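PDB 3UP9: lipoprotein from Actinomyces odontolyticus, which probably binds L-methionine at the cell membrane as the substrate-binding lipoprotein of a methionine uptake system. Local coordinates for residues G129-P134 and V145-N150; G107-I112 and F151-V156; L90-N95 and L122-T127. All blocks are in the same frame, centred on the assembly; numbering follows the deposited sequence.

Contact 1: residues G129-P134 and V145-N150; sequences GLVSIP and VTKLKN
Ser132 and Thr146 exchange two backbone hydrogen bonds, Ser132 N to Thr146 O at 2.8 Å and Thr146 N back to Ser132 O at 3.0 Å. This reciprocal pair of bonds makes the two residues an antiparallel hydrogen-bonded pair. A third bond, Leu148 N to Leu130 O at 3.0 Å, continues the pairing just beyond the short strands. Between these bonds, the non-hydrogen-bonded pair Val131 and Lys147 puts Val131 CA 3.3 Å from Thr146 O, a CA-H...O contact.

Side chains then pack outward on the two faces. Next to the Ser132 and Thr146 side chains, Leu148 folds back over the partner chain: with CG turned beside its own backbone N (chi1 -62°), CD1 settles 3.4 Å from Gly129 O and close to the backbone of Val131. Leu130 CD1 meets the aliphatic stem of Lys149 at about a right angle, 3.9 Å from its CG. At the far end Ile133 and Val145 lie side by side, CG1 to CG1 at 3.9 Å, and both lean on helix 115-127. Val131 reaches the rings of Phe151 and Phe153. The whole is a short two-stranded antiparallel ribbon at the protein surface, laid over the end of helix 115-127 and the edge strand 151-156.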
loop_
_atom_site.group_PDB
_atom_site.type_symbol
_atom_site.label_atom_id
_atom_site.label_comp_id
_atom_site.label_asym_id
_atom_site.label_seq_id
_atom_site.Cartn_x
_atom_site.Cartn_y
_atom_site.Cartn_z
ATOM N N GLY A 129 -1.095 22.722 -0.498
ATOM C CA GLY A 129 -1.800 23.879 -1.037
ATOM C C GLY A 129 -2.189 23.780 -2.508
ATOM O O GLY A 129 -2.587 24.773 -3.091
ATOM N N LEU A 130 -2.116 22.578 -3.108
ATOM C CA LEU A 130 -2.308 22.387 -4.561
ATOM C C LEU A 130 -3.754 22.061 -4.959
ATOM O O LEU A 130 -4.172 22.385 -6.064
ATOM C CB LEU A 130 -1.320 21.329 -5.097
ATOM C CG LEU A 130 -1.116 21.171 -6.611
ATOM C CD1 LEU A 130 -0.444 22.420 -7.119
ATOM C CD2 LEU A 130 -0.275 19.944 -6.985
ATOM N N VAL A 131 -4.504 21.395 -4.084
ATOM C CA VAL A 131 -5.944 21.249 -4.250
ATOM C C VAL A 131 -6.697 21.609 -2.939
ATOM O O VAL A 131 -6.182 21.565 -1.813
ATOM C CB VAL A 131 -6.343 19.820 -4.735
ATOM C CG1 VAL A 131 -5.570 19.426 -6.000
ATOM C CG2 VAL A 131 -6.145 18.778 -3.627
ATOM N N SER A 132 -7.945 21.966 -3.097
ATOM C CA SER A 132 -8.833 22.240 -1.966
ATOM C C SER A 132 -9.867 21.101 -1.866
ATOM O O SER A 132 -10.471 20.747 -2.887
ATOM C CB SER A 132 -9.495 23.581 -2.213
ATOM O OG SER A 132 -10.737 23.566 -1.640
ATOM N N ILE A 133 -10.017 20.459 -0.703
ATOM C CA ILE A 133 -11.066 19.410 -0.553
ATOM C C ILE A 133 -12.285 19.944 0.215
ATOM O O ILE A 133 -12.144 20.387 1.340
ATOM C CB ILE A 133 -10.535 18.138 0.140
ATOM C CG1 ILE A 133 -9.331 17.581 -0.638
ATOM C CG2 ILE A 133 -11.677 17.123 0.229
ATOM C CD1 ILE A 133 -8.223 17.021 0.212
ATOM N N PRO A 134 -13.491 19.890 -0.372
ATOM C CA PRO A 134 -14.608 20.439 0.423
ATOM C C PRO A 134 -14.836 19.654 1.755
ATOM O O PRO A 134 -14.622 18.423 1.768
ATOM C CB PRO A 134 -15.792 20.283 -0.522
ATOM C CG PRO A 134 -15.458 19.060 -1.323
ATOM C CD PRO A 134 -13.963 18.981 -1.436
ATOM N N VAL A 145 -12.530 17.737 -6.083
ATOM C CA VAL A 145 -11.578 18.676 -5.442
ATOM C C VAL A 145 -11.466 19.947 -6.320
ATOM O O VAL A 145 -11.929 19.929 -7.466
ATOM C CB VAL A 145 -10.227 18.011 -5.170
ATOM C CG1 VAL A 145 -10.459 16.819 -4.265
ATOM C CG2 VAL A 145 -9.526 17.601 -6.467
ATOM N N THR A 146 -10.961 21.063 -5.779
ATOM C CA THR A 146 -10.814 22.298 -6.562
ATOM C C THR A 146 -9.336 22.487 -6.739
ATOM O O THR A 146 -8.611 22.486 -5.764
ATOM C CB THR A 146 -11.370 23.579 -5.869
ATOM O OG1 THR A 146 -12.739 23.385 -5.530
ATOM C CG2 THR A 146 -11.230 24.833 -6.769
ATOM N N LYS A 147 -8.899 22.661 -7.978
ATOM C CA LYS A 147 -7.482 22.800 -8.298
ATOM C C LYS A 147 -7.106 24.217 -7.946
ATOM O O LYS A 147 -7.845 25.134 -8.258
ATOM C CB LYS A 147 -7.235 22.439 -9.782
ATOM C CG LYS A 147 -6.942 20.945 -9.989
ATOM C CD LYS A 147 -7.607 20.260 -11.181
ATOM C CE LYS A 147 -7.416 20.989 -12.497
ATOM N NZ LYS A 147 -7.662 20.012 -13.587
ATOM N N LEU A 148 -6.001 24.412 -7.227
ATOM C CA LEU A 148 -5.599 25.792 -6.816
ATOM C C LEU A 148 -4.466 26.377 -7.670
ATOM O O LEU A 148 -4.110 27.539 -7.505
ATOM C CB LEU A 148 -5.286 25.872 -5.318
ATOM C CG LEU A 148 -6.443 25.551 -4.352
ATOM C CD1 LEU A 148 -5.897 25.397 -2.930
ATOM C CD2 LEU A 148 -7.519 26.596 -4.400
ATOM N N LYS A 149 -3.938 25.584 -8.605
ATOM C CA LYS A 149 -3.012 26.051 -9.653
ATOM C C LYS A 149 -3.498 25.402 -10.954
ATOM O O LYS A 149 -4.300 24.486 -10.925
ATOM C CB LYS A 149 -1.557 25.640 -9.329
ATOM C CG LYS A 149 -1.008 26.148 -7.987
ATOM C CD LYS A 149 -0.704 27.669 -7.990
ATOM C CE LYS A 149 -0.314 28.281 -6.625
ATOM N NZ LYS A 149 1.126 28.232 -6.220
ATOM N N ASN A 150 -3.050 25.872 -12.102
ATOM C CA ASN A 150 -3.497 25.309 -13.370
ATOM C C ASN A 150 -2.658 24.094 -13.805
ATOM O O ASN A 150 -1.545 24.232 -14.311
ATOM C CB ASN A 150 -3.488 26.371 -14.470
ATOM C CG ASN A 150 -4.055 25.836 -15.776
ATOM O OD1 ASN A 150 -3.327 25.630 -16.739
ATOM N ND2 ASN A 150 -5.357 25.559 -15.793
#

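Contact 2: residues G107-I112 and F151-V156; sequences GTIGII and FDFREV
Strands 107-112 and 151-156 are parallel neighbours in a five-stranded mixed sheet, joined in a beta-alpha-beta crossover by helix 115-127, with the strand pair 131-132/146-147 inserted before the second; 151-156 is outermost on its side. Ile109 forms two of the backbone bonds: its N reaches Asp152 O at 3.0 Å, and its O receives Arg154 N at 2.8 Å. Asp152 N to Gly107 O precedes them; Ile111 N to Arg154 O and Val156 N to Ile111 O continue the ladder.

On the face carrying Ile109, Ile111, Phe151 and Phe153, the two phenylalanines meet T-shaped, Phe151 setting CE2 over the centre of the Phe153 ring, 3.4 Å above its plane. Ile109 CD1 lies 4.0 Å from Phe151 CE2. Ile111 sends CG1 away from its backbone N (chi1 -167°), which carries CD1 to 3.8 Å from Phe153 CE1 and against Leu122 of helix 115-127. With only an alanine at Ile111, the Phe153 ring would probably lose its neighbour at CE1 and a gap would open beside Leu122. Farther along this face Glu155 OE2 is hydrogen-bonded to Gln118 NE2. On the other face Thr108 CG2 lies 4.2 Å from Arg154 NH2.

The chemistry is divided: backbone bonds fix the register, one face is largely apolar under helix 115-127 and Val131, with Glu155 at its end, and the other carries the polar Thr108, Asp152 and Arg154.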
loop_
_atom_site.group_PDB
_atom_site.type_symbol
_atom_site.label_atom_id
_atom_site.label_comp_id
_atom_site.label_asym_id
_atom_site.label_seq_id
_atom_site.Cartn_x
_atom_site.Cartn_y
_atom_site.Cartn_z
ATOM N N GLY A 107 0.724 21.793 -16.469
ATOM C CA GLY A 107 1.525 20.590 -16.223
ATOM C C GLY A 107 0.635 19.432 -15.807
ATOM O O GLY A 107 -0.570 19.612 -15.660
ATOM N N THR A 108 1.220 18.258 -15.611
ATOM C CA THR A 108 0.441 17.042 -15.381
ATOM C C THR A 108 0.900 16.271 -14.133
ATOM O O THR A 108 2.062 16.252 -13.833
ATOM C CB THR A 108 0.560 16.112 -16.585
ATOM O OG1 THR A 108 1.939 15.901 -16.851
ATOM C CG2 THR A 108 -0.196 16.693 -17.832
ATOM N N ILE A 109 -0.040 15.665 -13.398
ATOM C CA ILE A 109 0.267 14.856 -12.220
ATOM C C ILE A 109 -0.476 13.553 -12.412
ATOM O O ILE A 109 -1.682 13.546 -12.513
ATOM C CB ILE A 109 -0.144 15.504 -10.878
ATOM C CG1 ILE A 109 0.584 16.854 -10.673
ATOM C CG2 ILE A 109 0.137 14.550 -9.703
ATOM C CD1 ILE A 109 0.338 17.534 -9.338
ATOM N N GLY A 110 0.288 12.471 -12.532
ATOM C CA GLY A 110 -0.250 11.121 -12.489
ATOM C C GLY A 110 -0.809 10.764 -11.127
ATOM O O GLY A 110 -0.186 11.035 -10.096
ATOM N N ILE A 111 -1.974 10.142 -11.120
ATOM C CA ILE A 111 -2.686 9.807 -9.888
ATOM C C ILE A 111 -3.359 8.443 -10.099
ATOM O O ILE A 111 -3.902 8.163 -11.154
ATOM C CB ILE A 111 -3.711 10.926 -9.536
ATOM C CG1 ILE A 111 -4.262 10.789 -8.105
ATOM C CG2 ILE A 111 -4.838 11.011 -10.593
ATOM C CD1 ILE A 111 -4.804 12.108 -7.539
ATOM N N ILE A 112 -3.278 7.580 -9.100
ATOM C CA ILE A 112 -3.892 6.261 -9.148
ATOM C C ILE A 112 -5.432 6.354 -9.347
ATOM O O ILE A 112 -6.099 7.367 -9.020
ATOM C CB ILE A 112 -3.538 5.468 -7.838
ATOM C CG1 ILE A 112 -3.569 3.949 -8.088
ATOM C CG2 ILE A 112 -4.467 5.909 -6.687
ATOM C CD1 ILE A 112 -2.936 3.090 -7.016
ATOM N N PHE A 151 -3.201 22.904 -13.589
ATOM C CA PHE A 151 -2.583 21.678 -14.045
ATOM C C PHE A 151 -3.712 20.654 -14.322
ATOM O O PHE A 151 -4.860 20.931 -14.024
ATOM C CB PHE A 151 -1.610 21.168 -12.969
ATOM C CG PHE A 151 -2.306 20.663 -11.718
ATOM C CD1 PHE A 151 -2.667 21.534 -10.692
ATOM C CD2 PHE A 151 -2.621 19.327 -11.580
ATOM C CE1 PHE A 151 -3.336 21.063 -9.572
ATOM C CE2 PHE A 151 -3.317 18.855 -10.457
ATOM C CZ PHE A 151 -3.679 19.722 -9.469
ATOM N N ASP A 152 -3.385 19.486 -14.876
ATOM C CA ASP A 152 -4.319 18.380 -15.066
ATOM C C ASP A 152 -3.854 17.127 -14.348
ATOM O O ASP A 152 -2.670 16.783 -14.387
ATOM C CB ASP A 152 -4.465 18.063 -16.559
ATOM C CG ASP A 152 -4.981 19.239 -17.332
ATOM O OD1 ASP A 152 -5.957 19.862 -16.866
ATOM O OD2 ASP A 152 -4.400 19.566 -18.384
ATOM N N PHE A 153 -4.788 16.439 -13.701
ATOM C CA PHE A 153 -4.525 15.095 -13.237
ATOM C C PHE A 153 -4.628 14.108 -14.380
ATOM O O PHE A 153 -5.429 14.274 -15.294
ATOM C CB PHE A 153 -5.517 14.680 -12.170
ATOM C CG PHE A 153 -5.343 15.383 -10.856
ATOM C CD1 PHE A 153 -4.321 15.032 -10.017
ATOM C CD2 PHE A 153 -6.253 16.357 -10.445
ATOM C CE1 PHE A 153 -4.170 15.669 -8.800
ATOM C CE2 PHE A 153 -6.124 16.976 -9.217
ATOM C CZ PHE A 153 -5.070 16.633 -8.401
ATOM N N ARG A 154 -3.812 13.080 -14.344
ATOM C CA ARG A 154 -3.992 11.969 -15.287
ATOM C C ARG A 154 -4.050 10.672 -14.524
ATOM O O ARG A 154 -3.072 10.271 -13.884
ATOM C CB ARG A 154 -2.860 11.908 -16.306
ATOM C CG ARG A 154 -2.733 13.151 -17.128
ATOM C CD ARG A 154 -3.859 13.287 -18.109
ATOM N NE ARG A 154 -3.316 14.153 -19.129
ATOM C CZ ARG A 154 -2.559 13.740 -20.151
ATOM N NH1 ARG A 154 -2.303 12.432 -20.374
ATOM N NH2 ARG A 154 -2.083 14.659 -20.975
ATOM N N GLU A 155 -5.213 10.030 -14.583
ATOM C CA GLU A 155 -5.444 8.767 -13.892
ATOM C C GLU A 155 -4.683 7.708 -14.585
ATOM O O GLU A 155 -4.735 7.598 -15.773
ATOM C CB GLU A 155 -6.894 8.384 -13.930
ATOM C CG GLU A 155 -7.787 9.190 -13.024
ATOM C CD GLU A 155 -9.099 8.449 -12.798
ATOM O OE1 GLU A 155 -9.466 7.652 -13.680
ATOM O OE2 GLU A 155 -9.732 8.627 -11.741
ATOM N N VAL A 156 -3.980 6.914 -13.811
ATOM C CA VAL A 156 -3.130 5.883 -14.303
ATOM C C VAL A 156 -3.447 4.703 -13.396
ATOM O O VAL A 156 -3.797 4.881 -12.217
ATOM C CB VAL A 156 -1.677 6.387 -14.218
ATOM C CG1 VAL A 156 -0.685 5.271 -14.056
ATOM C CG2 VAL A 156 -1.342 7.196 -15.455
#

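Contact 3: residues L90-N95 and L122-T127; sequences LGVFSN and LELLAT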
loop_
_atom_site.group_PDB
_atom_site.type_symbol
_atom_site.label_atom_id
_atom_site.label_comp_id
_atom_site.label_asym_id
_atom_site.label_seq_id
_atom_site.Cartn_x
_atom_site.Cartn_y
_atom_site.Cartn_z
ATOM N N LEU A 90 3.162 7.749 1.600
ATOM C CA LEU A 90 2.858 8.041 0.217
ATOM C C LEU A 90 3.760 9.171 -0.223
ATOM O O LEU A 90 4.038 10.115 0.558
ATOM C CB LEU A 90 1.383 8.396 0.059
ATOM C CG LEU A 90 0.801 8.455 -1.353
ATOM C CD1 LEU A 90 0.901 7.103 -2.114
ATOM C CD2 LEU A 90 -0.622 9.009 -1.258
ATOM N N GLY A 91 4.260 9.076 -1.449
ATOM C CA GLY A 91 5.130 10.117 -1.965
ATOM C C GLY A 91 4.710 10.679 -3.314
ATOM O O GLY A 91 4.009 10.040 -4.096
ATOM N N VAL A 92 5.131 11.908 -3.543
ATOM C CA VAL A 92 5.111 12.562 -4.826
ATOM C C VAL A 92 6.505 12.320 -5.351
ATOM O O VAL A 92 7.512 12.554 -4.649
ATOM C CB VAL A 92 4.818 14.066 -4.719
ATOM C CG1 VAL A 92 4.853 14.702 -6.117
ATOM C CG2 VAL A 92 3.480 14.296 -4.018
ATOM N N PHE A 93 6.543 11.777 -6.557
ATOM C CA PHE A 93 7.759 11.485 -7.250
ATOM C C PHE A 93 7.771 12.214 -8.554
ATOM O O PHE A 93 6.738 12.637 -9.043
ATOM C CB PHE A 93 7.851 9.962 -7.480
ATOM C CG PHE A 93 7.924 9.170 -6.198
ATOM C CD1 PHE A 93 6.774 8.776 -5.526
ATOM C CD2 PHE A 93 9.147 8.849 -5.639
ATOM C CE1 PHE A 93 6.846 8.041 -4.344
ATOM C CE2 PHE A 93 9.223 8.119 -4.454
ATOM C CZ PHE A 93 8.072 7.692 -3.828
ATOM N N SER A 94 8.960 12.353 -9.119
ATOM C CA SER A 94 9.142 12.980 -10.415
ATOM C C SER A 94 10.506 12.580 -10.986
ATOM O O SER A 94 11.444 12.366 -10.255
ATOM C CB SER A 94 9.039 14.506 -10.235
ATOM O OG SER A 94 9.464 15.252 -11.343
ATOM N N ASN A 95 10.595 12.498 -12.309
ATOM C CA ASN A 95 11.881 12.470 -12.990
ATOM C C ASN A 95 12.237 13.791 -13.679
ATOM O O ASN A 95 13.298 13.862 -14.319
ATOM C CB ASN A 95 11.939 11.345 -14.020
ATOM C CG ASN A 95 11.953 9.981 -13.396
ATOM O OD1 ASN A 95 12.306 9.800 -12.233
ATOM N ND2 ASN A 95 11.533 9.021 -14.151
ATOM N N LEU A 122 -4.866 12.749 -3.165
ATOM C CA LEU A 122 -5.540 14.058 -3.105
ATOM C C LEU A 122 -5.338 14.766 -1.768
ATOM O O LEU A 122 -4.998 15.943 -1.771
ATOM C CB LEU A 122 -7.024 13.978 -3.537
ATOM C CG LEU A 122 -7.160 13.741 -5.082
ATOM C CD1 LEU A 122 -8.612 13.462 -5.455
ATOM C CD2 LEU A 122 -6.546 14.879 -5.897
ATOM N N GLU A 123 -5.463 14.063 -0.640
ATOM C CA GLU A 123 -5.178 14.668 0.694
ATOM C C GLU A 123 -3.715 15.167 0.784
ATOM O O GLU A 123 -3.427 16.231 1.342
ATOM C CB GLU A 123 -5.358 13.658 1.837
ATOM C CG GLU A 123 -6.621 12.818 1.854
ATOM C CD GLU A 123 -7.859 13.589 2.195
ATOM O OE1 GLU A 123 -7.723 14.816 2.429
ATOM O OE2 GLU A 123 -8.960 12.960 2.228
ATOM N N LEU A 124 -2.797 14.335 0.291
ATOM C CA LEU A 124 -1.391 14.633 0.364
ATOM C C LEU A 124 -1.164 15.915 -0.392
ATOM O O LEU A 124 -0.446 16.774 0.111
ATOM C CB LEU A 124 -0.527 13.491 -0.228
ATOM C CG LEU A 124 0.972 13.764 -0.211
ATOM C CD1 LEU A 124 1.385 13.927 1.259
ATOM C CD2 LEU A 124 1.697 12.627 -0.909
ATOM N N LEU A 125 -1.779 16.051 -1.584
ATOM C CA LEU A 125 -1.635 17.268 -2.379
ATOM C C LEU A 125 -2.295 18.482 -1.680
ATOM O O LEU A 125 -1.756 19.581 -1.772
ATOM C CB LEU A 125 -2.092 17.062 -3.851
ATOM C CG LEU A 125 -1.332 15.967 -4.683
ATOM C CD1 LEU A 125 -1.973 15.671 -6.034
ATOM C CD2 LEU A 125 0.132 16.310 -4.851
ATOM N N ALA A 126 -3.432 18.292 -0.985
ATOM C CA ALA A 126 -4.028 19.347 -0.139
ATOM C C ALA A 126 -3.043 19.866 0.903
ATOM O O ALA A 126 -3.055 21.039 1.161
ATOM C CB ALA A 126 -5.300 18.878 0.554
ATOM N N THR A 127 -2.191 19.023 1.504
ATOM C CA THR A 127 -1.261 19.520 2.558
ATOM C C THR A 127 -0.269 20.476 1.947
ATOM O O THR A 127 0.290 21.272 2.658
ATOM C CB THR A 127 -0.432 18.404 3.281
ATOM O OG1 THR A 127 0.428 17.702 2.337
ATOM C CG2 THR A 127 -1.361 17.420 4.028
#
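Apolar packing joins the two segments, and Leu124 stands at its centre. Its CG points away from the backbone N (chi1 179°), which directs CD2 off the helix to the strand, 4.0 Å from Val92 CG2 and 4.3 Å from Leu90 CG. Val92 CG2 also touches Leu125 CD2, again at 4.0 Å, so this one methyl sits against the branches of two successive leucines. Leu125 comes in from the flank and reaches the valine through CD2.

The backbone adds a van der Waals contact, Leu124 CD2 lying 3.7 Å from Leu90 O. Within the helical segment, a polar bond runs from Thr127 OG1 to Leu124 O at 2.6 Å, tying a threonine side chain to the carbonyl one turn back.

The residues in contact are all buried. Helix 115-127 lies across strand 91-93, the axes of the short segments 9.7 Å apart at 81°. The strand is held in its sheet between 170-173 and 191-192, while Leu122 and Leu125 of the same helix also pack on Phe153 of strand 151-156. Near Leu90 the layer borders the bound selenomethionine, whose pocket includes Arg120 of this helix.

Overall arrangement
From the N terminus, several strands and helices precede strand 91-93, the first segment of these contacts; strand 107-112 and then helix 115-127 follow, and the packing of the helix on 91-93 closes contact 3. Strand 131-132 comes next, and its return as 146-147 closes contact 1, a local hairpin-like excursion. The chain then runs directly into 151-156, which pairs with 107-112 and closes contact 2. Contact 1 therefore falls wholly within the larger loop of contact 2, contacts 2 and 3 cross, and contacts 1 and 3 come in series. Contacts 2 and 3 share one sheet, with Leu122 and Leu125 meeting Phe153 between them; Leu130 and Val131 bring the small ribbon onto this layer.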